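Long-range contacts in Abbfa_003403 (Acinetobacter baumannii, PDB 4ZXH), which probably builds a peptide product as a four-domain nonribosomal peptide synthetase, with condensation, adenylation, carrier and thioesterase domains in one chain: residues A[13-19]-A[82-88]; A[68-73]-A[175-180]. All blocks are in the same frame, centred on the assembly; numbering follows the deposited sequence.

Overall arrangement
Both interactions belong to the condensation domain and lie next to each other, their centres about 11 Å apart. Interaction 1 pairs strand 13-18, an outermost strand of a small three-stranded antiparallel sheet, with the central strand 81-87; it is partly buried and relies on backbone hydrogen bonds, a salt bridge and a hydrogen bond from a glutamine side-chain amide. Interaction 2 is a buried contact in which the turn between helix 56-67 and strand 73-78 packs on the loop leading into helix 179-187, mostly through apolar and aromatic side chains. The same sheet joins them: Arg72 and Val73 of interaction 2 adjoin strand 81-87, and Ile86 touches Pro69, Val73 and Ile178.

Interaction 1: residues A[13-19]-A[82-88]; sequences VLSRHAI and IEQLIWD
His17 and Gln84 form a hydrogen-bonded pair of the antiparallel strands 13-18 and 81-87: His17 N gives to Gln84 O (2.8 Å), and Gln84 N returns to His17 O from 42° above the carbonyl plane. Further along, Ile86 N binds Ser15 O, while Ile86 O takes Leu14 N; with Leu14 and Ser15 both facing Ile86, this is a classic beta bulge. The straight Gln84 chain (chi2 -179°) carries NE2 to Ala18 O (2.9 Å), and its OE1 is met by Gln23 NE2. On the same face Ser15 OG and His17 NE2 share a hydrogen bond beside Ile86 CD1. Asp185 of helix 179-187 accepts from His17 ND1 with one oxygen and from Ala18 N with the other. On the other face a salt bridge joins Arg16 NH1 to Glu83 OE1 (2.9 Å) on its syn side, with NH1 27° out of the carboxylate plane and Leu85 CD2 over a guanidinium face. Val13 CG2 lies over the six-membered ring of Trp87, whose NE1 is hydrogen-bonded to Ser74 of strand 73-78, on the far side of 81-87 in the sheet. Both imidazole nitrogens and both ends of the Gln84 amide thus have partners, which probably fixes the rotation of these groups and ties the edge strand to its surroundings.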
ATOM      1  N   VAL A  13      -0.951 -14.623 -41.217  1.00 50.79           N
ATOM      2  CA  VAL A  13       0.217 -14.881 -40.385  1.00 39.73           C
ATOM      3  C   VAL A  13       1.272 -15.674 -41.158  1.00 41.01           C
ATOM      4  O   VAL A  13       0.981 -16.739 -41.706  1.00 49.99           O
ATOM      5  CB  VAL A  13      -0.183 -15.651 -39.093  1.00 39.67           C
ATOM      6  CG1 VAL A  13       1.033 -16.002 -38.261  1.00 38.71           C
ATOM      7  CG2 VAL A  13      -1.153 -14.829 -38.271  1.00 38.44           C
ATOM      8  N   LEU A  14       2.495 -15.154 -41.213  1.00 39.84           N
ATOM      9  CA  LEU A  14       3.584 -15.856 -41.892  1.00 46.63           C
ATOM     10  C   LEU A  14       4.212 -16.941 -41.018  1.00 47.80           C
ATOM     11  O   LEU A  14       4.391 -18.070 -41.471  1.00 51.94           O
ATOM     12  CB  LEU A  14       4.673 -14.881 -42.343  1.00 49.17           C
ATOM     13  CG  LEU A  14       4.456 -14.096 -43.633  1.00 48.99           C
ATOM     14  CD1 LEU A  14       5.650 -13.192 -43.895  1.00 48.15           C
ATOM     15  CD2 LEU A  14       4.259 -15.048 -44.769  1.00 43.14           C
ATOM     16  N   SER A  15       4.564 -16.594 -39.780  1.00 39.62           N
ATOM     17  CA  SER A  15       5.147 -17.566 -38.853  1.00 47.20           C
ATOM     18  C   SER A  15       4.905 -17.214 -37.373  1.00 47.00           C
ATOM     19  O   SER A  15       4.637 -16.060 -37.033  1.00 44.12           O
ATOM     20  CB  SER A  15       6.653 -17.711 -39.109  1.00 43.56           C
ATOM     21  OG  SER A  15       7.329 -16.473 -38.985  1.00 49.22           O
ATOM     22  N   ARG A  16       5.014 -18.229 -36.510  1.00 49.67           N
ATOM     23  CA  ARG A  16       4.812 -18.092 -35.061  1.00 38.64           C
ATOM     24  C   ARG A  16       6.097 -18.329 -34.274  1.00 37.13           C
ATOM     25  O   ARG A  16       6.772 -19.324 -34.482  1.00 55.18           O
ATOM     26  CB  ARG A  16       3.742 -19.073 -34.583  1.00 38.94           C
ATOM     27  CG  ARG A  16       2.411 -18.925 -35.312  1.00 44.95           C
ATOM     28  CD  ARG A  16       1.256 -19.652 -34.621  1.00 46.52           C
ATOM     29  NE  ARG A  16      -0.016 -19.171 -35.158  1.00 57.23           N
ATOM     30  CZ  ARG A  16      -0.812 -18.313 -34.532  1.00 56.67           C
ATOM     31  NH1 ARG A  16      -0.477 -17.879 -33.328  1.00 50.73           N
ATOM     32  NH2 ARG A  16      -1.950 -17.904 -35.097  1.00 58.03           N
ATOM     33  N   HIS A  17       6.431 -17.427 -33.359  1.00 38.20           N
ATOM     34  CA  HIS A  17       7.625 -17.615 -32.539  1.00 38.72           C
ATOM     35  C   HIS A  17       7.395 -17.327 -31.055  1.00 44.66           C
ATOM     36  O   HIS A  17       6.331 -16.841 -30.651  1.00 38.44           O
ATOM     37  CB  HIS A  17       8.744 -16.734 -33.067  1.00 39.94           C
ATOM     38  CG  HIS A  17       8.934 -16.853 -34.540  1.00 45.04           C
ATOM     39  ND1 HIS A  17       9.619 -17.901 -35.118  1.00 48.58           N
ATOM     40  CD2 HIS A  17       8.477 -16.091 -35.562  1.00 44.93           C
ATOM     41  CE1 HIS A  17       9.601 -17.761 -36.432  1.00 51.94           C
ATOM     42  NE2 HIS A  17       8.917 -16.670 -36.728  1.00 50.41           N
ATOM     43  N   ALA A  18       8.400 -17.652 -30.249  1.00 42.37           N
ATOM     44  CA  ALA A  18       8.385 -17.310 -28.842  1.00 35.65           C
ATOM     45  C   ALA A  18       8.801 -15.855 -28.661  1.00 40.65           C
ATOM     46  O   ALA A  18       9.394 -15.267 -29.564  1.00 43.98           O
ATOM     47  CB  ALA A  18       9.303 -18.222 -28.078  1.00 33.65           C
ATOM     48  N   ILE A  19       8.483 -15.264 -27.510  1.00 40.69           N
ATOM     49  CA  ILE A  19       9.095 -13.988 -27.148  1.00 32.73           C
ATOM     50  C   ILE A  19      10.312 -14.317 -26.300  1.00 34.47           C
ATOM     51  O   ILE A  19      10.445 -15.439 -25.797  1.00 36.15           O
ATOM     52  CB  ILE A  19       8.146 -13.043 -26.375  1.00 30.03           C
ATOM     53  CG1 ILE A  19       7.715 -13.662 -25.051  1.00 35.90           C
ATOM     54  CG2 ILE A  19       6.898 -12.749 -27.168  1.00 30.79           C
ATOM     55  CD1 ILE A  19       7.054 -12.653 -24.111  1.00 35.65           C
ATOM     56  N   ILE A  82       3.000 -16.768 -24.340  1.00 52.85           N
ATOM     57  CA  ILE A  82       3.025 -15.577 -25.174  1.00 35.26           C
ATOM     58  C   ILE A  82       3.802 -15.829 -26.458  1.00 40.86           C
ATOM     59  O   ILE A  82       4.870 -16.442 -26.437  1.00 45.90           O
ATOM     60  CB  ILE A  82       3.643 -14.410 -24.407  1.00 31.77           C
ATOM     61  CG1 ILE A  82       2.959 -14.287 -23.042  1.00 39.93           C
ATOM     62  CG2 ILE A  82       3.506 -13.098 -25.183  1.00 32.23           C
ATOM     63  CD1 ILE A  82       3.758 -13.491 -21.995  1.00 38.27           C
ATOM     64  N   GLU A  83       3.258 -15.370 -27.583  1.00 46.88           N
ATOM     65  CA  GLU A  83       3.896 -15.571 -28.888  1.00 45.33           C
ATOM     66  C   GLU A  83       4.246 -14.250 -29.592  1.00 41.78           C
ATOM     67  O   GLU A  83       3.709 -13.197 -29.260  1.00 46.69           O
ATOM     68  CB  GLU A  83       2.986 -16.407 -29.794  1.00 43.99           C
ATOM     69  CG  GLU A  83       3.023 -17.910 -29.547  1.00 54.48           C
ATOM     70  CD  GLU A  83       2.118 -18.688 -30.503  1.00 66.63           C
ATOM     71  OE1 GLU A  83       1.035 -18.159 -30.840  1.00 66.80           O
ATOM     72  OE2 GLU A  83       2.497 -19.809 -30.934  1.00 71.12           O
ATOM     73  N   GLN A  84       5.169 -14.321 -30.546  1.00 41.03           N
ATOM     74  CA  GLN A  84       5.378 -13.269 -31.550  1.00 33.49           C
ATOM     75  C   GLN A  84       4.893 -13.780 -32.888  1.00 34.57           C
ATOM     76  O   GLN A  84       5.329 -14.842 -33.347  1.00 37.05           O
ATOM     77  CB  GLN A  84       6.852 -12.894 -31.695  1.00 28.62           C
ATOM     78  CG  GLN A  84       7.422 -12.069 -30.596  1.00 29.61           C
ATOM     79  CD  GLN A  84       8.875 -11.731 -30.837  1.00 30.94           C
ATOM     80  OE1 GLN A  84       9.233 -10.564 -30.952  1.00 29.47           O
ATOM     81  NE2 GLN A  84       9.727 -12.751 -30.901  1.00 32.38           N
ATOM     82  N   LEU A  85       4.009 -13.037 -33.534  1.00 37.60           N
ATOM     83  CA  LEU A  85       3.602 -13.400 -34.884  1.00 31.75           C
ATOM     84  C   LEU A  85       4.199 -12.414 -35.900  1.00 38.36           C
ATOM     85  O   LEU A  85       4.115 -11.195 -35.717  1.00 36.54           O
ATOM     86  CB  LEU A  85       2.081 -13.414 -34.997  1.00 32.40           C
ATOM     87  CG  LEU A  85       1.232 -14.184 -33.984  1.00 40.27           C
ATOM     88  CD1 LEU A  85      -0.228 -14.154 -34.409  1.00 33.97           C
ATOM     89  CD2 LEU A  85       1.717 -15.624 -33.797  1.00 34.38           C
ATOM     90  N   ILE A  86       4.812 -12.938 -36.960  1.00 39.40           N
ATOM     91  CA  ILE A  86       5.187 -12.103 -38.098  1.00 32.36           C
ATOM     92  C   ILE A  86       4.082 -12.124 -39.154  1.00 39.97           C
ATOM     93  O   ILE A  86       3.874 -13.128 -39.823  1.00 51.03           O
ATOM     94  CB  ILE A  86       6.511 -12.552 -38.744  1.00 34.35           C
ATOM     95  CG1 ILE A  86       7.693 -12.332 -37.791  1.00 32.01           C
ATOM     96  CG2 ILE A  86       6.755 -11.761 -40.008  1.00 33.42           C
ATOM     97  CD1 ILE A  86       8.958 -13.046 -38.214  1.00 33.15           C
ATOM     98  N   TRP A  87       3.358 -11.016 -39.278  1.00 39.09           N
ATOM     99  CA  TRP A  87       2.320 -10.873 -40.292  1.00 38.93           C
ATOM    100  C   TRP A  87       2.934 -10.582 -41.656  1.00 43.69           C
ATOM    101  O   TRP A  87       3.938  -9.889 -41.737  1.00 49.09           O
ATOM    102  CB  TRP A  87       1.360  -9.750 -39.908  1.00 36.65           C
ATOM    103  CG  TRP A  87       0.611 -10.025 -38.663  1.00 37.03           C
ATOM    104  CD1 TRP A  87       1.000  -9.733 -37.390  1.00 33.83           C
ATOM    105  CD2 TRP A  87      -0.665 -10.660 -38.558  1.00 33.70           C
ATOM    106  NE1 TRP A  87       0.038 -10.147 -36.495  1.00 35.05           N
ATOM    107  CE2 TRP A  87      -0.992 -10.722 -37.191  1.00 32.81           C
ATOM    108  CE3 TRP A  87      -1.567 -11.180 -39.490  1.00 41.39           C
ATOM    109  CZ2 TRP A  87      -2.180 -11.278 -36.733  1.00 38.39           C
ATOM    110  CZ3 TRP A  87      -2.744 -11.739 -39.031  1.00 39.86           C
ATOM    111  CH2 TRP A  87      -3.041 -11.783 -37.664  1.00 35.72           C
ATOM    112  N   ASP A  88       2.340 -11.092 -42.727  1.00 36.71           N
ATOM    113  CA  ASP A  88       2.872 -10.825 -44.063  1.00 47.23           C
ATOM    114  C   ASP A  88       2.795  -9.335 -44.390  1.00 52.45           C
ATOM    115  O   ASP A  88       3.583  -8.818 -45.185  1.00 50.90           O
ATOM    116  CB  ASP A  88       2.126 -11.637 -45.128  1.00 40.20           C
ATOM    117  CG  ASP A  88       0.665 -11.235 -45.265  1.00 48.68           C
ATOM    118  OD1 ASP A  88       0.099 -10.642 -44.315  1.00 49.43           O
ATOM    119  OD2 ASP A  88       0.073 -11.529 -46.328  1.00 54.70           O
TER

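Interaction 2: residues A[68-73]-A[175-180]; sequences YPLLRV and VNGIEF
Between the turn 68-73 and the loop 175-180, Leu70 N gives a somewhat bent bond (139° at the hydrogen) to Gly177 O at 3.2 Å, lying in the carbonyl plane; two residues earlier the Tyr68 CA comes to 4.3 Å from the Gly177 CA. Pro69 CD rests against the same carbonyl oxygen, and the ring's CB and CG meet Ile178 CD1 at 4.0 Å. Tyr68 crosses Val175 at about a right angle: Val175 CG1 lies over a face of the phenol ring, and the ring's CE1 is 3.4 Å from Val175 O. The hydroxyl beyond is hydrogen-bonded to Asp161 of helix 152-165. A short 3-10 segment, 69-71, turns the chain from helix 56-67 into strand 73-78, while on the partner side Asn176 forms an Asx turn ahead of helix 179-187. Its OD1 accepts from Ile178 N (2.8 Å) nearly along the C=O axis and from Glu179 N well above the carbonyl plane. Phe180, just inside that helix, holds its ring close to the turn with CG between the backbone N and the carbonyl carbon (chi1 68°). Leu70 CD1 sits over the centre of this ring in a CH-pi contact, 3.4 Å from the centroid and 11° off the normal. Val73 CG2 approaches Phe180 CZ obliquely at 3.9 Å, as the two side chains slide past each other in opposite directions. Leu149, Met150 and Leu294 pack around Leu70, and Phe180 also touches Gln84 of strand 81-87.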
ATOM      1  N   TYR A  68      12.179  -5.368 -43.031  1.00 33.43           N
ATOM      2  CA  TYR A  68      12.386  -5.669 -41.614  1.00 33.60           C
ATOM      3  C   TYR A  68      11.129  -6.290 -40.995  1.00 33.87           C
ATOM      4  O   TYR A  68      10.233  -5.580 -40.531  1.00 33.62           O
ATOM      5  CB  TYR A  68      12.801  -4.400 -40.849  1.00 28.06           C
ATOM      6  CG  TYR A  68      13.996  -3.710 -41.472  1.00 38.91           C
ATOM      7  CD1 TYR A  68      15.123  -4.441 -41.869  1.00 40.33           C
ATOM      8  CD2 TYR A  68      13.994  -2.333 -41.696  1.00 37.10           C
ATOM      9  CE1 TYR A  68      16.222  -3.819 -42.453  1.00 35.73           C
ATOM     10  CE2 TYR A  68      15.088  -1.696 -42.288  1.00 38.44           C
ATOM     11  CZ  TYR A  68      16.199  -2.442 -42.667  1.00 42.97           C
ATOM     12  OH  TYR A  68      17.282  -1.806 -43.254  1.00 44.77           O
ATOM     13  N   PRO A  69      11.060  -7.632 -40.999  1.00 37.22           N
ATOM     14  CA  PRO A  69       9.892  -8.379 -40.514  1.00 34.72           C
ATOM     15  C   PRO A  69       9.475  -8.012 -39.087  1.00 39.55           C
ATOM     16  O   PRO A  69       8.302  -8.139 -38.757  1.00 49.80           O
ATOM     17  CB  PRO A  69      10.358  -9.828 -40.584  1.00 31.90           C
ATOM     18  CG  PRO A  69      11.371  -9.829 -41.692  1.00 33.10           C
ATOM     19  CD  PRO A  69      12.093  -8.525 -41.558  1.00 31.85           C
ATOM     20  N   LEU A  70      10.414  -7.550 -38.267  1.00 33.30           N
ATOM     21  CA  LEU A  70      10.103  -7.133 -36.904  1.00 31.33           C
ATOM     22  C   LEU A  70       8.965  -6.131 -36.892  1.00 33.86           C
ATOM     23  O   LEU A  70       8.086  -6.196 -36.044  1.00 37.97           O
ATOM     24  CB  LEU A  70      11.336  -6.530 -36.227  1.00 29.72           C
ATOM     25  CG  LEU A  70      11.221  -6.149 -34.747  1.00 32.55           C
ATOM     26  CD1 LEU A  70      10.866  -7.341 -33.899  1.00 29.96           C
ATOM     27  CD2 LEU A  70      12.534  -5.617 -34.271  1.00 42.34           C
ATOM     28  N   LEU A  71       8.973  -5.226 -37.864  1.00 36.33           N
ATOM     29  CA  LEU A  71       7.973  -4.178 -37.956  1.00 25.06           C
ATOM     30  C   LEU A  71       6.559  -4.690 -38.243  1.00 32.70           C
ATOM     31  O   LEU A  71       5.608  -3.916 -38.198  1.00 39.25           O
ATOM     32  CB  LEU A  71       8.388  -3.172 -39.031  1.00 25.28           C
ATOM     33  CG  LEU A  71       9.578  -2.272 -38.670  1.00 28.99           C
ATOM     34  CD1 LEU A  71       9.890  -1.292 -39.770  1.00 24.93           C
ATOM     35  CD2 LEU A  71       9.297  -1.513 -37.380  1.00 25.96           C
ATOM     36  N   ARG A  72       6.421  -5.981 -38.535  1.00 33.42           N
ATOM     37  CA  ARG A  72       5.121  -6.585 -38.817  1.00 27.84           C
ATOM     38  C   ARG A  72       4.714  -7.586 -37.715  1.00 33.64           C
ATOM     39  O   ARG A  72       3.948  -8.523 -37.946  1.00 37.67           O
ATOM     40  CB  ARG A  72       5.144  -7.267 -40.201  1.00 29.59           C
ATOM     41  CG  ARG A  72       5.558  -6.326 -41.360  1.00 38.35           C
ATOM     42  CD  ARG A  72       5.491  -6.939 -42.780  1.00 31.77           C
ATOM     43  NE  ARG A  72       6.206  -8.213 -42.934  1.00 35.33           N
ATOM     44  CZ  ARG A  72       7.464  -8.333 -43.348  1.00 45.57           C
ATOM     45  NH1 ARG A  72       8.171  -7.259 -43.665  1.00 48.40           N
ATOM     46  NH2 ARG A  72       8.016  -9.533 -43.457  1.00 53.68           N
ATOM     47  N   VAL A  73       5.218  -7.369 -36.504  1.00 36.43           N
ATOM     48  CA  VAL A  73       4.985  -8.274 -35.376  1.00 26.64           C
ATOM     49  C   VAL A  73       3.807  -7.857 -34.475  1.00 26.04           C
ATOM     50  O   VAL A  73       3.553  -6.673 -34.283  1.00 30.34           O
ATOM     51  CB  VAL A  73       6.282  -8.382 -34.532  1.00 25.94           C
ATOM     52  CG1 VAL A  73       6.010  -8.824 -33.105  1.00 25.52           C
ATOM     53  CG2 VAL A  73       7.271  -9.310 -35.206  1.00 27.07           C
ATOM     54  N   VAL A 175      21.045  -3.682 -41.749  1.00 36.66           N
ATOM     55  CA  VAL A 175      20.275  -3.948 -40.554  1.00 35.42           C
ATOM     56  C   VAL A 175      19.610  -5.319 -40.653  1.00 40.39           C
ATOM     57  O   VAL A 175      18.968  -5.636 -41.651  1.00 45.39           O
ATOM     58  CB  VAL A 175      19.188  -2.866 -40.336  1.00 40.73           C
ATOM     59  CG1 VAL A 175      18.483  -3.072 -39.001  1.00 46.52           C
ATOM     60  CG2 VAL A 175      19.790  -1.467 -40.405  1.00 36.11           C
ATOM     61  N   ASN A 176      19.760  -6.144 -39.629  1.00 42.37           N
ATOM     62  CA  ASN A 176      19.045  -7.415 -39.612  1.00 38.97           C
ATOM     63  C   ASN A 176      17.733  -7.304 -38.837  1.00 38.81           C
ATOM     64  O   ASN A 176      17.727  -6.987 -37.640  1.00 52.59           O
ATOM     65  CB  ASN A 176      19.926  -8.516 -39.027  1.00 39.15           C
ATOM     66  CG  ASN A 176      19.329  -9.900 -39.217  1.00 46.52           C
ATOM     67  OD1 ASN A 176      18.113 -10.091 -39.122  1.00 46.05           O
ATOM     68  ND2 ASN A 176      20.185 -10.871 -39.511  1.00 48.39           N
ATOM     69  N   GLY A 177      16.621  -7.559 -39.523  1.00 36.20           N
ATOM     70  CA  GLY A 177      15.303  -7.414 -38.923  1.00 29.56           C
ATOM     71  C   GLY A 177      14.610  -8.759 -38.761  1.00 49.86           C
ATOM     72  O   GLY A 177      13.395  -8.790 -38.579  1.00 29.78           O
ATOM     73  N   ILE A 178      15.376  -9.859 -38.840  1.00 31.75           N
ATOM     74  CA  ILE A 178      14.832 -11.211 -38.682  1.00 32.78           C
ATOM     75  C   ILE A 178      15.555 -12.060 -37.601  1.00 48.43           C
ATOM     76  O   ILE A 178      15.061 -13.113 -37.180  1.00 39.11           O
ATOM     77  CB  ILE A 178      14.867 -11.979 -40.033  1.00 40.42           C
ATOM     78  CG1 ILE A 178      14.001 -13.247 -39.980  1.00 40.11           C
ATOM     79  CG2 ILE A 178      16.276 -12.327 -40.403  1.00 36.19           C
ATOM     80  CD1 ILE A 178      12.536 -12.995 -39.588  1.00 38.03           C
ATOM     81  N   GLU A 179      16.714 -11.600 -37.139  1.00 41.61           N
ATOM     82  CA  GLU A 179      17.490 -12.370 -36.168  1.00 36.24           C
ATOM     83  C   GLU A 179      16.804 -12.493 -34.789  1.00 39.68           C
ATOM     84  O   GLU A 179      16.967 -13.500 -34.113  1.00 42.37           O
ATOM     85  CB  GLU A 179      18.881 -11.754 -36.003  1.00 33.90           C
ATOM     86  CG  GLU A 179      19.767 -12.479 -34.980  1.00 49.22           C
ATOM     87  CD  GLU A 179      20.320 -13.811 -35.487  1.00 70.07           C
ATOM     88  OE1 GLU A 179      20.304 -14.053 -36.725  1.00 65.08           O
ATOM     89  OE2 GLU A 179      20.774 -14.617 -34.633  1.00 81.64           O
ATOM     90  N   PHE A 180      16.042 -11.479 -34.376  1.00 35.70           N
ATOM     91  CA  PHE A 180      15.385 -11.482 -33.055  1.00 37.16           C
ATOM     92  C   PHE A 180      14.608 -12.768 -32.784  1.00 41.51           C
ATOM     93  O   PHE A 180      14.513 -13.239 -31.658  1.00 52.45           O
ATOM     94  CB  PHE A 180      14.428 -10.281 -32.917  1.00 29.10           C
ATOM     95  CG  PHE A 180      13.218 -10.358 -33.821  1.00 42.08           C
ATOM     96  CD1 PHE A 180      13.332 -10.101 -35.195  1.00 49.59           C
ATOM     97  CD2 PHE A 180      11.968 -10.698 -33.308  1.00 38.38           C
ATOM     98  CE1 PHE A 180      12.215 -10.171 -36.032  1.00 40.43           C
ATOM     99  CE2 PHE A 180      10.850 -10.772 -34.137  1.00 36.55           C
ATOM    100  CZ  PHE A 180      10.973 -10.507 -35.503  1.00 36.09           C
TER